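Long-range contacts in probable TonB-dependent siderophore receptor PirA (Acinetobacter baumannii, PDB 5FR8), which probably takes up iron by binding iron-chelating siderophores at the outer membrane, and may bind ferric enterobactin with micromolar affinity: residues K236-R241 and I256-Q261; V252-S257 and Y297-E302; A314-T319 and R346-R351; W374-F379 and K407-I412. One frame throughout, in Å; residues are numbered along the deposited sequence.

Interaction 1: residues K236-R241 and I256-Q261; sequences KDISGR and ISSSKQ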
loop_
_atom_site.group_PDB
_atom_site.type_symbol
_atom_site.label_atom_id
_atom_site.label_comp_id
_atom_site.label_asym_id
_atom_site.label_seq_id
_atom_site.Cartn_x
_atom_site.Cartn_y
_atom_site.Cartn_z
ATOM N N LYS A 236 9.140 15.298 -6.105
ATOM C CA LYS A 236 9.124 16.051 -7.366
ATOM C C LYS A 236 8.393 15.206 -8.368
ATOM O O LYS A 236 8.796 14.083 -8.630
ATOM C CB LYS A 236 10.539 16.349 -7.822
ATOM C CG LYS A 236 11.287 17.226 -6.819
ATOM C CD LYS A 236 12.625 17.670 -7.352
ATOM C CE LYS A 236 13.307 18.619 -6.380
ATOM N NZ LYS A 236 14.666 19.028 -6.864
ATOM N N ASP A 237 7.278 15.713 -8.886
ATOM C CA ASP A 237 6.405 14.907 -9.759
ATOM C C ASP A 237 6.058 15.702 -10.995
ATOM O O ASP A 237 5.698 16.875 -10.886
ATOM C CB ASP A 237 5.111 14.522 -9.046
ATOM C CG ASP A 237 5.360 13.726 -7.796
ATOM O OD1 ASP A 237 5.645 12.510 -7.899
ATOM O OD2 ASP A 237 5.265 14.316 -6.695
ATOM N N ILE A 238 6.143 15.069 -12.156
ATOM C CA ILE A 238 5.698 15.699 -13.375
ATOM C C ILE A 238 5.005 14.633 -14.226
ATOM O O ILE A 238 5.469 13.496 -14.288
ATOM C CB ILE A 238 6.896 16.314 -14.117
ATOM C CG1 ILE A 238 6.460 17.045 -15.388
ATOM C CG2 ILE A 238 7.938 15.245 -14.416
ATOM C CD1 ILE A 238 6.090 18.489 -15.138
ATOM N N SER A 239 3.885 14.974 -14.857
ATOM C CA SER A 239 3.137 13.964 -15.601
ATOM C C SER A 239 2.298 14.524 -16.728
ATOM O O SER A 239 1.549 15.494 -16.548
ATOM C CB SER A 239 2.208 13.196 -14.669
ATOM O OG SER A 239 1.188 12.540 -15.420
ATOM N N GLY A 240 2.399 13.876 -17.882
ATOM C CA GLY A 240 1.779 14.385 -19.108
ATOM C C GLY A 240 0.918 13.363 -19.789
ATOM O O GLY A 240 1.248 12.194 -19.824
ATOM N N ARG A 241 -0.202 13.821 -20.326
ATOM C CA ARG A 241 -1.102 12.988 -21.103
ATOM C C ARG A 241 -1.436 13.638 -22.421
ATOM O O ARG A 241 -1.726 14.837 -22.463
ATOM C CB ARG A 241 -2.395 12.821 -20.363
ATOM C CG ARG A 241 -3.454 12.118 -21.191
ATOM C CD ARG A 241 -4.609 11.696 -20.291
ATOM N NE ARG A 241 -4.205 10.654 -19.355
ATOM C CZ ARG A 241 -4.893 10.312 -18.274
ATOM N NH1 ARG A 241 -6.046 10.910 -17.983
ATOM N NH2 ARG A 241 -4.420 9.353 -17.492
ATOM N N ILE A 256 3.009 9.863 -20.033
ATOM C CA ILE A 256 4.417 9.903 -19.653
ATOM C C ILE A 256 4.547 10.663 -18.353
ATOM O O ILE A 256 4.172 11.839 -18.305
ATOM C CB ILE A 256 5.257 10.695 -20.645
ATOM C CG1 ILE A 256 5.206 10.047 -22.012
ATOM C CG2 ILE A 256 6.677 10.784 -20.134
ATOM C CD1 ILE A 256 5.975 10.810 -23.051
ATOM N N SER A 257 5.080 10.012 -17.320
ATOM C CA SER A 257 5.300 10.692 -16.061
ATOM C C SER A 257 6.636 10.308 -15.454
ATOM O O SER A 257 7.071 9.170 -15.605
ATOM C CB SER A 257 4.198 10.358 -15.061
ATOM O OG SER A 257 4.487 9.131 -14.433
ATOM N N SER A 258 7.266 11.249 -14.741
ATOM C CA SER A 258 8.462 10.937 -13.941
ATOM C C SER A 258 8.390 11.577 -12.536
ATOM O O SER A 258 7.908 12.698 -12.373
ATOM C CB SER A 258 9.725 11.374 -14.693
ATOM O OG SER A 258 9.910 12.760 -14.554
ATOM N N SER A 259 8.850 10.844 -11.529
ATOM C CA SER A 259 8.811 11.299 -10.152
ATOM C C SER A 259 10.083 10.929 -9.449
ATOM O O SER A 259 10.714 9.916 -9.752
ATOM C CB SER A 259 7.661 10.653 -9.395
ATOM O OG SER A 259 6.408 11.040 -9.937
ATOM N N LYS A 260 10.436 11.762 -8.484
ATOM C CA LYS A 260 11.568 11.536 -7.619
ATOM C C LYS A 260 11.135 11.817 -6.187
ATOM O O LYS A 260 10.528 12.851 -5.889
ATOM C CB LYS A 260 12.717 12.459 -8.029
ATOM C CG LYS A 260 13.760 12.729 -6.955
ATOM C CD LYS A 260 14.948 13.507 -7.519
ATOM C CE LYS A 260 15.732 14.191 -6.392
ATOM N NZ LYS A 260 17.043 14.722 -6.847
ATOM N N GLN A 261 11.463 10.887 -5.301
ATOM C CA GLN A 261 11.218 11.064 -3.885
ATOM C C GLN A 261 12.511 10.978 -3.082
ATOM O O GLN A 261 13.144 9.922 -3.043
ATOM C CB GLN A 261 10.289 9.984 -3.420
ATOM C CG GLN A 261 8.833 10.365 -3.484
ATOM C CD GLN A 261 7.969 9.166 -3.171
ATOM O OE1 GLN A 261 8.425 8.239 -2.484
ATOM N NE2 GLN A 261 6.717 9.176 -3.651
#
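The beta hairpin of strands 232-247 and 250-264, part of the wall of a TonB-dependent receptor barrel, sets D237 against S259 and S239 against S257 in non-hydrogen-bonded pairs. Between and beside them K236-K260, I238-S258 and G240-I256 are the hydrogen-bonded pairs of two antiparallel segments whose directions differ by 177°; each gives two bonds, six in all.

Alternation then sorts the side chains onto two faces. On the inner face S259 OG donates to OD1 of D237 at 2.6 Å, using the anti lone pair of that oxygen. D237 has CG beside its backbone N and anti to the carbonyl carbon (chi1 -59°), which swings OD1 across to the serine, while OD2 is taken by N208 on strand 201-212. The carboxylate is thus gripped at both oxygens. Next along, S239 CB meets S257 CB at 3.5 Å. This face looks toward the plug, whose W126 touches S259 and whose R121 bonds to Q261.

The outer face carries I238, with CG2 lying 3.2 Å from S258 OG. Farther along it the extended chains of K236 and K260 run out to the surface, their like-charged NZ atoms 4.9 Å apart.

Interaction 2: residues V252-S257 and Y297-E302; sequences VLLDIS and YALTHE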
loop_
_atom_site.group_PDB
_atom_site.type_symbol
_atom_site.label_atom_id
_atom_site.label_comp_id
_atom_site.label_asym_id
_atom_site.label_seq_id
_atom_site.Cartn_x
_atom_site.Cartn_y
_atom_site.Cartn_z
ATOM N N VAL A 252 -6.422 7.086 -28.835
ATOM C CA VAL A 252 -5.085 6.721 -28.392
ATOM C C VAL A 252 -4.648 7.668 -27.270
ATOM O O VAL A 252 -4.720 8.888 -27.422
ATOM C CB VAL A 252 -4.100 6.778 -29.557
ATOM C CG1 VAL A 252 -2.704 6.506 -29.061
ATOM C CG2 VAL A 252 -4.487 5.770 -30.629
ATOM N N LEU A 253 -4.226 7.089 -26.144
ATOM C CA LEU A 253 -3.723 7.840 -24.999
ATOM C C LEU A 253 -2.244 7.607 -24.791
ATOM O O LEU A 253 -1.743 6.486 -24.855
ATOM C CB LEU A 253 -4.417 7.416 -23.738
ATOM C CG LEU A 253 -5.791 8.025 -23.528
ATOM C CD1 LEU A 253 -6.836 7.360 -24.418
ATOM C CD2 LEU A 253 -6.179 7.876 -22.063
ATOM N N LEU A 254 -1.541 8.680 -24.495
ATOM C CA LEU A 254 -0.154 8.580 -24.132
ATOM C C LEU A 254 -0.036 9.111 -22.723
ATOM O O LEU A 254 -0.489 10.224 -22.458
ATOM C CB LEU A 254 0.671 9.447 -25.067
ATOM C CG LEU A 254 2.168 9.435 -24.774
ATOM C CD1 LEU A 254 2.747 8.068 -25.124
ATOM C CD2 LEU A 254 2.879 10.549 -25.527
ATOM N N ASP A 255 0.549 8.333 -21.815
ATOM C CA ASP A 255 0.877 8.840 -20.474
ATOM C C ASP A 255 2.365 8.725 -20.244
ATOM O O ASP A 255 2.922 7.630 -20.276
ATOM C CB ASP A 255 0.155 8.057 -19.373
ATOM C CG ASP A 255 -1.369 8.264 -19.374
ATOM O OD1 ASP A 255 -1.850 9.414 -19.330
ATOM O OD2 ASP A 255 -2.082 7.253 -19.400
ATOM N N ILE A 256 3.009 9.863 -20.033
ATOM C CA ILE A 256 4.417 9.903 -19.653
ATOM C C ILE A 256 4.547 10.663 -18.353
ATOM O O ILE A 256 4.172 11.839 -18.305
ATOM C CB ILE A 256 5.257 10.695 -20.645
ATOM C CG1 ILE A 256 5.206 10.047 -22.012
ATOM C CG2 ILE A 256 6.677 10.784 -20.134
ATOM C CD1 ILE A 256 5.975 10.810 -23.051
ATOM N N SER A 257 5.080 10.012 -17.320
ATOM C CA SER A 257 5.300 10.692 -16.061
ATOM C C SER A 257 6.636 10.308 -15.454
ATOM O O SER A 257 7.071 9.170 -15.605
ATOM C CB SER A 257 4.198 10.358 -15.061
ATOM O OG SER A 257 4.487 9.131 -14.433
ATOM N N TYR A 297 5.721 4.906 -18.625
ATOM C CA TYR A 297 5.149 5.217 -19.944
ATOM C C TYR A 297 3.996 4.259 -20.223
ATOM O O TYR A 297 4.135 3.059 -20.058
ATOM C CB TYR A 297 6.173 5.050 -21.046
ATOM C CG TYR A 297 7.479 5.714 -20.768
ATOM C CD1 TYR A 297 8.258 5.302 -19.694
ATOM C CD2 TYR A 297 7.964 6.724 -21.596
ATOM C CE1 TYR A 297 9.466 5.895 -19.432
ATOM C CE2 TYR A 297 9.181 7.329 -21.328
ATOM C CZ TYR A 297 9.925 6.904 -20.242
ATOM O OH TYR A 297 11.127 7.471 -19.909
ATOM N N ALA A 298 2.863 4.776 -20.660
ATOM C CA ALA A 298 1.815 3.887 -21.086
ATOM C C ALA A 298 1.224 4.375 -22.382
ATOM O O ALA A 298 1.197 5.574 -22.645
ATOM C CB ALA A 298 0.763 3.790 -20.039
ATOM N N LEU A 299 0.777 3.423 -23.188
ATOM C CA LEU A 299 0.142 3.693 -24.461
ATOM C C LEU A 299 -1.126 2.854 -24.506
ATOM O O LEU A 299 -1.104 1.649 -24.237
ATOM C CB LEU A 299 1.076 3.277 -25.588
ATOM C CG LEU A 299 0.836 3.818 -26.996
ATOM C CD1 LEU A 299 0.922 5.335 -27.058
ATOM C CD2 LEU A 299 1.878 3.211 -27.902
ATOM N N THR A 300 -2.241 3.487 -24.822
ATOM C CA THR A 300 -3.523 2.803 -24.757
ATOM C C THR A 300 -4.330 3.037 -26.013
ATOM O O THR A 300 -4.365 4.143 -26.518
ATOM C CB THR A 300 -4.334 3.298 -23.565
ATOM O OG1 THR A 300 -3.552 3.135 -22.372
ATOM C CG2 THR A 300 -5.608 2.494 -23.445
ATOM N N HIS A 301 -4.971 1.989 -26.516
ATOM C CA HIS A 301 -5.923 2.107 -27.632
ATOM C C HIS A 301 -7.291 1.560 -27.220
ATOM O O HIS A 301 -7.411 0.463 -26.680
ATOM C CB HIS A 301 -5.383 1.378 -28.876
ATOM C CG HIS A 301 -6.285 1.422 -30.071
ATOM N ND1 HIS A 301 -7.412 0.636 -30.181
ATOM C CD2 HIS A 301 -6.218 2.137 -31.219
ATOM C CE1 HIS A 301 -8.001 0.871 -31.343
ATOM N NE2 HIS A 301 -7.297 1.779 -31.993
ATOM N N GLU A 302 -8.320 2.346 -27.479
ATOM C CA GLU A 302 -9.664 1.959 -27.135
ATOM C C GLU A 302 -10.597 2.050 -28.327
ATOM O O GLU A 302 -10.855 3.128 -28.854
ATOM C CB GLU A 302 -10.208 2.790 -25.976
ATOM C CG GLU A 302 -9.527 4.111 -25.695
ATOM C CD GLU A 302 -9.800 4.598 -24.275
ATOM O OE1 GLU A 302 -9.356 3.920 -23.319
ATOM O OE2 GLU A 302 -10.469 5.646 -24.111
#
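L254 and L299 both hold CG anti to the backbone N (chi1 179° and -162°), and a similar second torsion then brings their CD1 methyls together at 3.8 Å on the outer face of the antiparallel beta-barrel wall. The two side chains slant across one another, and L299 CD1 also lies 3.6 Å from the backbone L253 O. V252 CG1 flanks the same methyl more loosely, at 4.3 Å from L299 CD1.

This surface row continues at both ends. I256 CG1 comes within 4.3 Å of Y297 CD2, and V252 CG2 approaches H301 CD2 at 4.1 Å; the imidazole is tied by NE2 to Q250 on the same strand as V252.

The other face, turned inward, is more mixed. L253 and T300 pack CB to CB at 4.1 Å, and the tail of E302 comes back beside L253 CD1. D255 stands next to the small A298, and its carboxylate is engaged by a salt bridge to R241 and, weakly, by K102 of the plug. Four backbone bonds hold the strands in register, through the pairs L253-T300 and D255-A298; the straightest runs from D255 N to A298 O, 3.0 Å long and 176° at the hydrogen.

Interaction 3: residues A314-T319 and R346-R351; sequences AQYDKT and RLETLR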
loop_
_atom_site.group_PDB
_atom_site.type_symbol
_atom_site.label_atom_id
_atom_site.label_comp_id
_atom_site.label_asym_id
_atom_site.label_seq_id
_atom_site.Cartn_x
_atom_site.Cartn_y
_atom_site.Cartn_z
ATOM N N ALA A 314 -0.131 -0.944 -23.485
ATOM C CA ALA A 314 1.255 -1.245 -23.192
ATOM C C ALA A 314 1.720 -0.276 -22.105
ATOM O O ALA A 314 1.440 0.927 -22.192
ATOM C CB ALA A 314 2.115 -1.134 -24.443
ATOM N N GLN A 315 2.398 -0.794 -21.076
ATOM C CA GLN A 315 3.098 0.079 -20.131
ATOM C C GLN A 315 4.483 -0.456 -19.724
ATOM O O GLN A 315 4.706 -1.666 -19.627
ATOM C CB GLN A 315 2.235 0.409 -18.907
ATOM C CG GLN A 315 2.197 -0.646 -17.824
ATOM C CD GLN A 315 1.611 -0.115 -16.517
ATOM O OE1 GLN A 315 0.571 -0.598 -16.042
ATOM N NE2 GLN A 315 2.300 0.846 -15.902
ATOM N N TYR A 316 5.394 0.486 -19.497
ATOM C CA TYR A 316 6.785 0.228 -19.095
ATOM C C TYR A 316 7.085 1.129 -17.884
ATOM O O TYR A 316 6.855 2.340 -17.917
ATOM C CB TYR A 316 7.736 0.516 -20.277
ATOM C CG TYR A 316 9.207 0.463 -19.946
ATOM C CD1 TYR A 316 9.815 -0.731 -19.598
ATOM C CD2 TYR A 316 9.991 1.614 -19.991
ATOM C CE1 TYR A 316 11.159 -0.780 -19.273
ATOM C CE2 TYR A 316 11.332 1.574 -19.677
ATOM C CZ TYR A 316 11.907 0.376 -19.314
ATOM O OH TYR A 316 13.250 0.327 -18.982
ATOM N N ASP A 317 7.551 0.520 -16.800
ATOM C CA ASP A 317 7.865 1.242 -15.556
ATOM C C ASP A 317 9.296 0.991 -15.143
ATOM O O ASP A 317 9.778 -0.138 -15.182
ATOM C CB ASP A 317 6.946 0.801 -14.422
ATOM C CG ASP A 317 5.606 1.510 -14.453
ATOM O OD1 ASP A 317 5.131 1.840 -15.564
ATOM O OD2 ASP A 317 5.028 1.736 -13.372
ATOM N N LYS A 318 9.978 2.059 -14.751
ATOM C CA LYS A 318 11.385 1.985 -14.341
ATOM C C LYS A 318 11.574 2.629 -12.951
ATOM O O LYS A 318 11.323 3.819 -12.754
ATOM C CB LYS A 318 12.267 2.683 -15.381
ATOM C CG LYS A 318 13.701 2.181 -15.407
ATOM C CD LYS A 318 14.563 2.937 -16.404
ATOM C CE LYS A 318 15.989 2.402 -16.382
ATOM N NZ LYS A 318 16.856 3.085 -17.381
ATOM N N THR A 319 12.026 1.838 -11.995
ATOM C CA THR A 319 12.178 2.333 -10.668
ATOM C C THR A 319 13.576 2.112 -10.197
ATOM O O THR A 319 14.100 1.013 -10.349
ATOM C CB THR A 319 11.257 1.601 -9.718
ATOM O OG1 THR A 319 9.903 1.841 -10.100
ATOM C CG2 THR A 319 11.437 2.104 -8.353
ATOM N N ARG A 346 17.552 -1.516 -9.292
ATOM C CA ARG A 346 16.878 -1.131 -10.521
ATOM C C ARG A 346 15.752 -2.121 -10.839
ATOM O O ARG A 346 16.013 -3.300 -10.995
ATOM C CB ARG A 346 17.906 -1.028 -11.670
ATOM C CG ARG A 346 17.338 -0.390 -12.936
ATOM C CD ARG A 346 18.236 -0.413 -14.178
ATOM N NE ARG A 346 18.995 -1.654 -14.343
ATOM C CZ ARG A 346 18.482 -2.832 -14.719
ATOM N NH1 ARG A 346 17.184 -2.989 -14.995
ATOM N NH2 ARG A 346 19.287 -3.880 -14.811
ATOM N N LEU A 347 14.511 -1.641 -10.928
ATOM C CA LEU A 347 13.367 -2.511 -11.231
ATOM C C LEU A 347 12.586 -2.046 -12.447
ATOM O O LEU A 347 11.998 -0.959 -12.468
ATOM C CB LEU A 347 12.399 -2.556 -10.073
ATOM C CG LEU A 347 11.135 -3.423 -10.246
ATOM C CD1 LEU A 347 11.467 -4.868 -10.578
ATOM C CD2 LEU A 347 10.318 -3.349 -8.981
ATOM N N GLU A 348 12.577 -2.891 -13.463
ATOM C CA GLU A 348 11.895 -2.581 -14.689
ATOM C C GLU A 348 10.727 -3.523 -14.807
ATOM O O GLU A 348 10.875 -4.743 -14.588
ATOM C CB GLU A 348 12.787 -2.792 -15.901
ATOM C CG GLU A 348 13.959 -1.873 -15.981
ATOM C CD GLU A 348 14.849 -2.190 -17.178
ATOM O OE1 GLU A 348 14.380 -2.055 -18.324
ATOM O OE2 GLU A 348 16.017 -2.572 -16.954
ATOM N N THR A 349 9.589 -2.951 -15.185
ATOM C CA THR A 349 8.417 -3.712 -15.471
ATOM C C THR A 349 7.872 -3.360 -16.879
ATOM O O THR A 349 7.653 -2.194 -17.235
ATOM C CB THR A 349 7.353 -3.431 -14.420
ATOM O OG1 THR A 349 7.848 -3.792 -13.110
ATOM C CG2 THR A 349 6.081 -4.193 -14.743
ATOM N N LEU A 350 7.660 -4.400 -17.675
ATOM C CA LEU A 350 6.960 -4.248 -18.932
ATOM C C LEU A 350 5.642 -4.987 -18.784
ATOM O O LEU A 350 5.615 -6.104 -18.265
ATOM C CB LEU A 350 7.808 -4.797 -20.088
ATOM C CG LEU A 350 7.195 -4.748 -21.489
ATOM C CD1 LEU A 350 6.861 -3.326 -21.936
ATOM C CD2 LEU A 350 8.125 -5.414 -22.486
ATOM N N ARG A 351 4.545 -4.364 -19.193
ATOM C CA ARG A 351 3.248 -5.006 -19.029
ATOM C C ARG A 351 2.331 -4.759 -20.217
ATOM O O ARG A 351 2.257 -3.645 -20.746
ATOM C CB ARG A 351 2.572 -4.519 -17.754
ATOM C CG ARG A 351 1.155 -5.061 -17.560
ATOM C CD ARG A 351 0.442 -4.351 -16.425
ATOM N NE ARG A 351 1.245 -4.452 -15.205
ATOM C CZ ARG A 351 1.028 -5.332 -14.229
ATOM N NH1 ARG A 351 0.015 -6.191 -14.306
ATOM N NH2 ARG A 351 1.822 -5.341 -13.169
#
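Backbone bonds join Q315 to R351, D317 to T349 and T319 to L347, two per pair, with Y316-L350 and K318-E348 as the non-hydrogen-bonded pairs.

One side-chain polar contact crosses the strands: Y316 OH donates to E348 OE1 at 2.7 Å. CG of Y316 is anti to the backbone N (chi1 172°), laying the ring along the sheet toward the glutamate. OE1 sits in the ring plane at its edge, whereas the hydroxyl comes from above the carboxylate plane, the two planes being 85° apart. On the opposite face Q315 NE2 bonds D317 OD1 at 3.0 Å along one strand, and S296 and R294 complete the grip on D317.

Packing is chiefly aliphatic. Q315 CG lies 3.9 Å from R351 CB, and K318 CG runs 4.1 Å from E348 CG; the guanidinium of R351 is paired with E373.

T349 OG1 bonds D377 on the next strand and N105 of the plug, and T319 OG1 bonds plug S106, the polar docking of plug against antiparallel barrel wall that characterises TonB-dependent receptors.

Interaction 4: residues W374-F379 and K407-I412; sequences WVEDRF and KMESRI
F379 and M408 mark the close-packed, inward half of this antiparallel strand pair. Their side chains lie alongside one another, and M408 CE touches F379 CD2 at 3.7 Å. The sulfur sits beside the ring, SD being 5.4 Å from the ring centroid of F379 and 85° off its normal, an edge-on Met-aromatic contact. At the far end V375 CG1 meets I412 CB at 3.5 Å; that branch is turned between the backbone N and the carbonyl carbon (chi1 63°), toward the neighbouring strand. D377 CB and S410 CB fill the middle, 4.0 Å apart, the carboxylate of D377 being taken by T349. M474 of helix 474-477 covers much of this face.

The outward half is charged and more open to the surface, R378 and K407 being exposed. W374 CH2 rests 3.6 Å from R411 CD, the indole and guanidinium planes inclined by 40°, and the aliphatic part of R411 continues along E376, CG to CG. E376 OE2 and E409 OE1 are 3.6 Å apart, a like-charge approach probably eased because each acid has an arginine two residues away on its own strand: R411 NH1 holds E409 OE1 at 2.9 Å, and R378 reaches E376 at longer range.

Six backbone bonds join the two strands, whose inward face is packed and whose outward face is charged, in the wall of a TonB-dependent receptor beta barrel.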
loop_
_atom_site.group_PDB
_atom_site.type_symbol
_atom_site.label_atom_id
_atom_site.label_comp_id
_atom_site.label_asym_id
_atom_site.label_seq_id
_atom_site.Cartn_x
_atom_site.Cartn_y
_atom_site.Cartn_z
ATOM N N TRP A 374 -0.032 -9.740 -19.815
ATOM C CA TRP A 374 1.346 -10.213 -19.766
ATOM C C TRP A 374 2.149 -9.205 -18.997
ATOM O O TRP A 374 2.086 -8.001 -19.299
ATOM C CB TRP A 374 1.971 -10.327 -21.162
ATOM C CG TRP A 374 3.477 -10.445 -21.130
ATOM C CD1 TRP A 374 4.393 -9.422 -21.142
ATOM C CD2 TRP A 374 4.237 -11.657 -21.067
ATOM N NE1 TRP A 374 5.679 -9.930 -21.091
ATOM C CE2 TRP A 374 5.608 -11.296 -21.042
ATOM C CE3 TRP A 374 3.893 -13.019 -21.033
ATOM C CZ2 TRP A 374 6.623 -12.244 -20.977
ATOM C CZ3 TRP A 374 4.909 -13.967 -20.981
ATOM C CH2 TRP A 374 6.250 -13.578 -20.950
ATOM N N VAL A 375 2.911 -9.691 -18.023
ATOM C CA VAL A 375 3.814 -8.817 -17.284
ATOM C C VAL A 375 5.177 -9.475 -17.048
ATOM O O VAL A 375 5.250 -10.615 -16.588
ATOM C CB VAL A 375 3.194 -8.354 -15.943
ATOM C CG1 VAL A 375 2.943 -9.523 -15.010
ATOM C CG2 VAL A 375 4.123 -7.368 -15.261
ATOM N N GLU A 376 6.250 -8.750 -17.366
ATOM C CA GLU A 376 7.588 -9.201 -17.031
ATOM C C GLU A 376 8.278 -8.169 -16.154
ATOM O O GLU A 376 8.219 -6.963 -16.424
ATOM C CB GLU A 376 8.392 -9.441 -18.288
ATOM C CG GLU A 376 9.822 -9.926 -18.069
ATOM C CD GLU A 376 10.531 -10.237 -19.390
ATOM O OE1 GLU A 376 9.836 -10.702 -20.324
ATOM O OE2 GLU A 376 11.770 -10.017 -19.509
ATOM N N ASP A 377 8.942 -8.662 -15.112
ATOM C CA ASP A 377 9.763 -7.829 -14.235
ATOM C C ASP A 377 11.256 -8.197 -14.331
ATOM O O ASP A 377 11.594 -9.392 -14.277
ATOM C CB ASP A 377 9.332 -8.007 -12.779
ATOM C CG ASP A 377 7.990 -7.382 -12.479
ATOM O OD1 ASP A 377 7.664 -6.342 -13.065
ATOM O OD2 ASP A 377 7.260 -7.924 -11.636
ATOM N N ARG A 378 12.135 -7.187 -14.474
ATOM C CA ARG A 378 13.593 -7.403 -14.290
ATOM C C ARG A 378 14.143 -6.564 -13.147
ATOM O O ARG A 378 13.853 -5.378 -13.026
ATOM C CB ARG A 378 14.372 -7.115 -15.560
ATOM C CG ARG A 378 13.866 -7.894 -16.753
ATOM C CD ARG A 378 15.016 -8.562 -17.473
ATOM N NE ARG A 378 14.790 -8.561 -18.906
ATOM C CZ ARG A 378 14.904 -7.477 -19.664
ATOM N NH1 ARG A 378 15.229 -6.307 -19.120
ATOM N NH2 ARG A 378 14.687 -7.562 -20.969
ATOM N N PHE A 379 14.941 -7.191 -12.298
ATOM C CA PHE A 379 15.415 -6.543 -11.086
ATOM C C PHE A 379 16.910 -6.763 -10.929
ATOM O O PHE A 379 17.379 -7.880 -11.004
ATOM C CB PHE A 379 14.671 -7.151 -9.902
ATOM C CG PHE A 379 14.871 -6.426 -8.594
ATOM C CD1 PHE A 379 14.691 -5.052 -8.509
ATOM C CD2 PHE A 379 15.172 -7.133 -7.437
ATOM C CE1 PHE A 379 14.835 -4.393 -7.301
ATOM C CE2 PHE A 379 15.340 -6.472 -6.231
ATOM C CZ PHE A 379 15.175 -5.097 -6.163
ATOM N N LYS A 407 20.530 -10.585 -10.214
ATOM C CA LYS A 407 19.519 -10.310 -11.251
ATOM C C LYS A 407 18.402 -11.301 -11.155
ATOM O O LYS A 407 18.634 -12.502 -11.189
ATOM C CB LYS A 407 20.133 -10.347 -12.660
ATOM C CG LYS A 407 21.310 -9.395 -12.793
ATOM C CD LYS A 407 21.515 -8.815 -14.180
ATOM C CE LYS A 407 22.385 -7.561 -14.060
ATOM N NZ LYS A 407 23.294 -7.310 -15.217
ATOM N N MET A 408 17.187 -10.786 -11.030
ATOM C CA MET A 408 16.010 -11.614 -10.844
ATOM C C MET A 408 14.965 -11.321 -11.926
ATOM O O MET A 408 14.754 -10.148 -12.278
ATOM C CB MET A 408 15.448 -11.339 -9.451
ATOM C CG MET A 408 16.337 -11.899 -8.346
ATOM S SD MET A 408 16.313 -10.957 -6.806
ATOM C CE MET A 408 17.680 -9.824 -7.032
ATOM N N GLU A 409 14.331 -12.382 -12.446
ATOM C CA GLU A 409 13.270 -12.291 -13.478
ATOM C C GLU A 409 11.954 -12.783 -12.920
ATOM O O GLU A 409 11.942 -13.732 -12.137
ATOM C CB GLU A 409 13.571 -13.179 -14.723
ATOM C CG GLU A 409 14.603 -12.618 -15.681
ATOM C CD GLU A 409 14.235 -12.801 -17.153
ATOM O OE1 GLU A 409 13.030 -12.762 -17.482
ATOM O OE2 GLU A 409 15.150 -12.961 -17.999
ATOM N N SER A 410 10.851 -12.195 -13.386
ATOM C CA SER A 410 9.491 -12.686 -13.081
ATOM C C SER A 410 8.576 -12.485 -14.279
ATOM O O SER A 410 8.608 -11.439 -14.928
ATOM C CB SER A 410 8.925 -11.932 -11.894
ATOM O OG SER A 410 7.808 -12.579 -11.396
ATOM N N ARG A 411 7.771 -13.493 -14.593
ATOM C CA ARG A 411 6.832 -13.382 -15.698
ATOM C C ARG A 411 5.490 -13.983 -15.289
ATOM O O ARG A 411 5.421 -15.080 -14.717
ATOM C CB ARG A 411 7.372 -14.065 -16.946
ATOM C CG ARG A 411 8.545 -13.340 -17.592
ATOM C CD ARG A 411 9.160 -14.063 -18.801
ATOM N NE ARG A 411 9.545 -15.452 -18.544
ATOM C CZ ARG A 411 10.526 -15.851 -17.729
ATOM N NH1 ARG A 411 11.263 -14.973 -17.026
ATOM N NH2 ARG A 411 10.762 -17.156 -17.601
ATOM N N ILE A 412 4.426 -13.236 -15.566
ATOM C CA ILE A 412 3.073 -13.699 -15.334
ATOM C C ILE A 412 2.302 -13.543 -16.610
ATOM O O ILE A 412 2.244 -12.447 -17.159
ATOM C CB ILE A 412 2.325 -12.883 -14.268
ATOM C CG1 ILE A 412 3.038 -12.973 -12.911
ATOM C CG2 ILE A 412 0.899 -13.411 -14.134
ATOM C CD1 ILE A 412 2.348 -12.234 -11.788
#

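In the fold
From the N terminus, interaction 1 closes first, across a hairpin, with 14 residues between its segments, 12 of them strand. Interaction 2 starts on the strand where interaction 1 ends, sharing I256 and S257, and spans 39 residues that include helix 281-284. Interactions 3 and 4 follow in series, closing 26 and 27 intervening residues, the latter with helix 396-400. None nests in another; interactions 1 and 2 overlap on strand 250-264. Around the barrel the four form a continuous run of neighbouring strands: 290-305 hydrogen-bonds to 308-323 through L299 and A314, linking interactions 2 and 3, and 343-361 to 365-380 through E348 and R378, linking interactions 3 and 4.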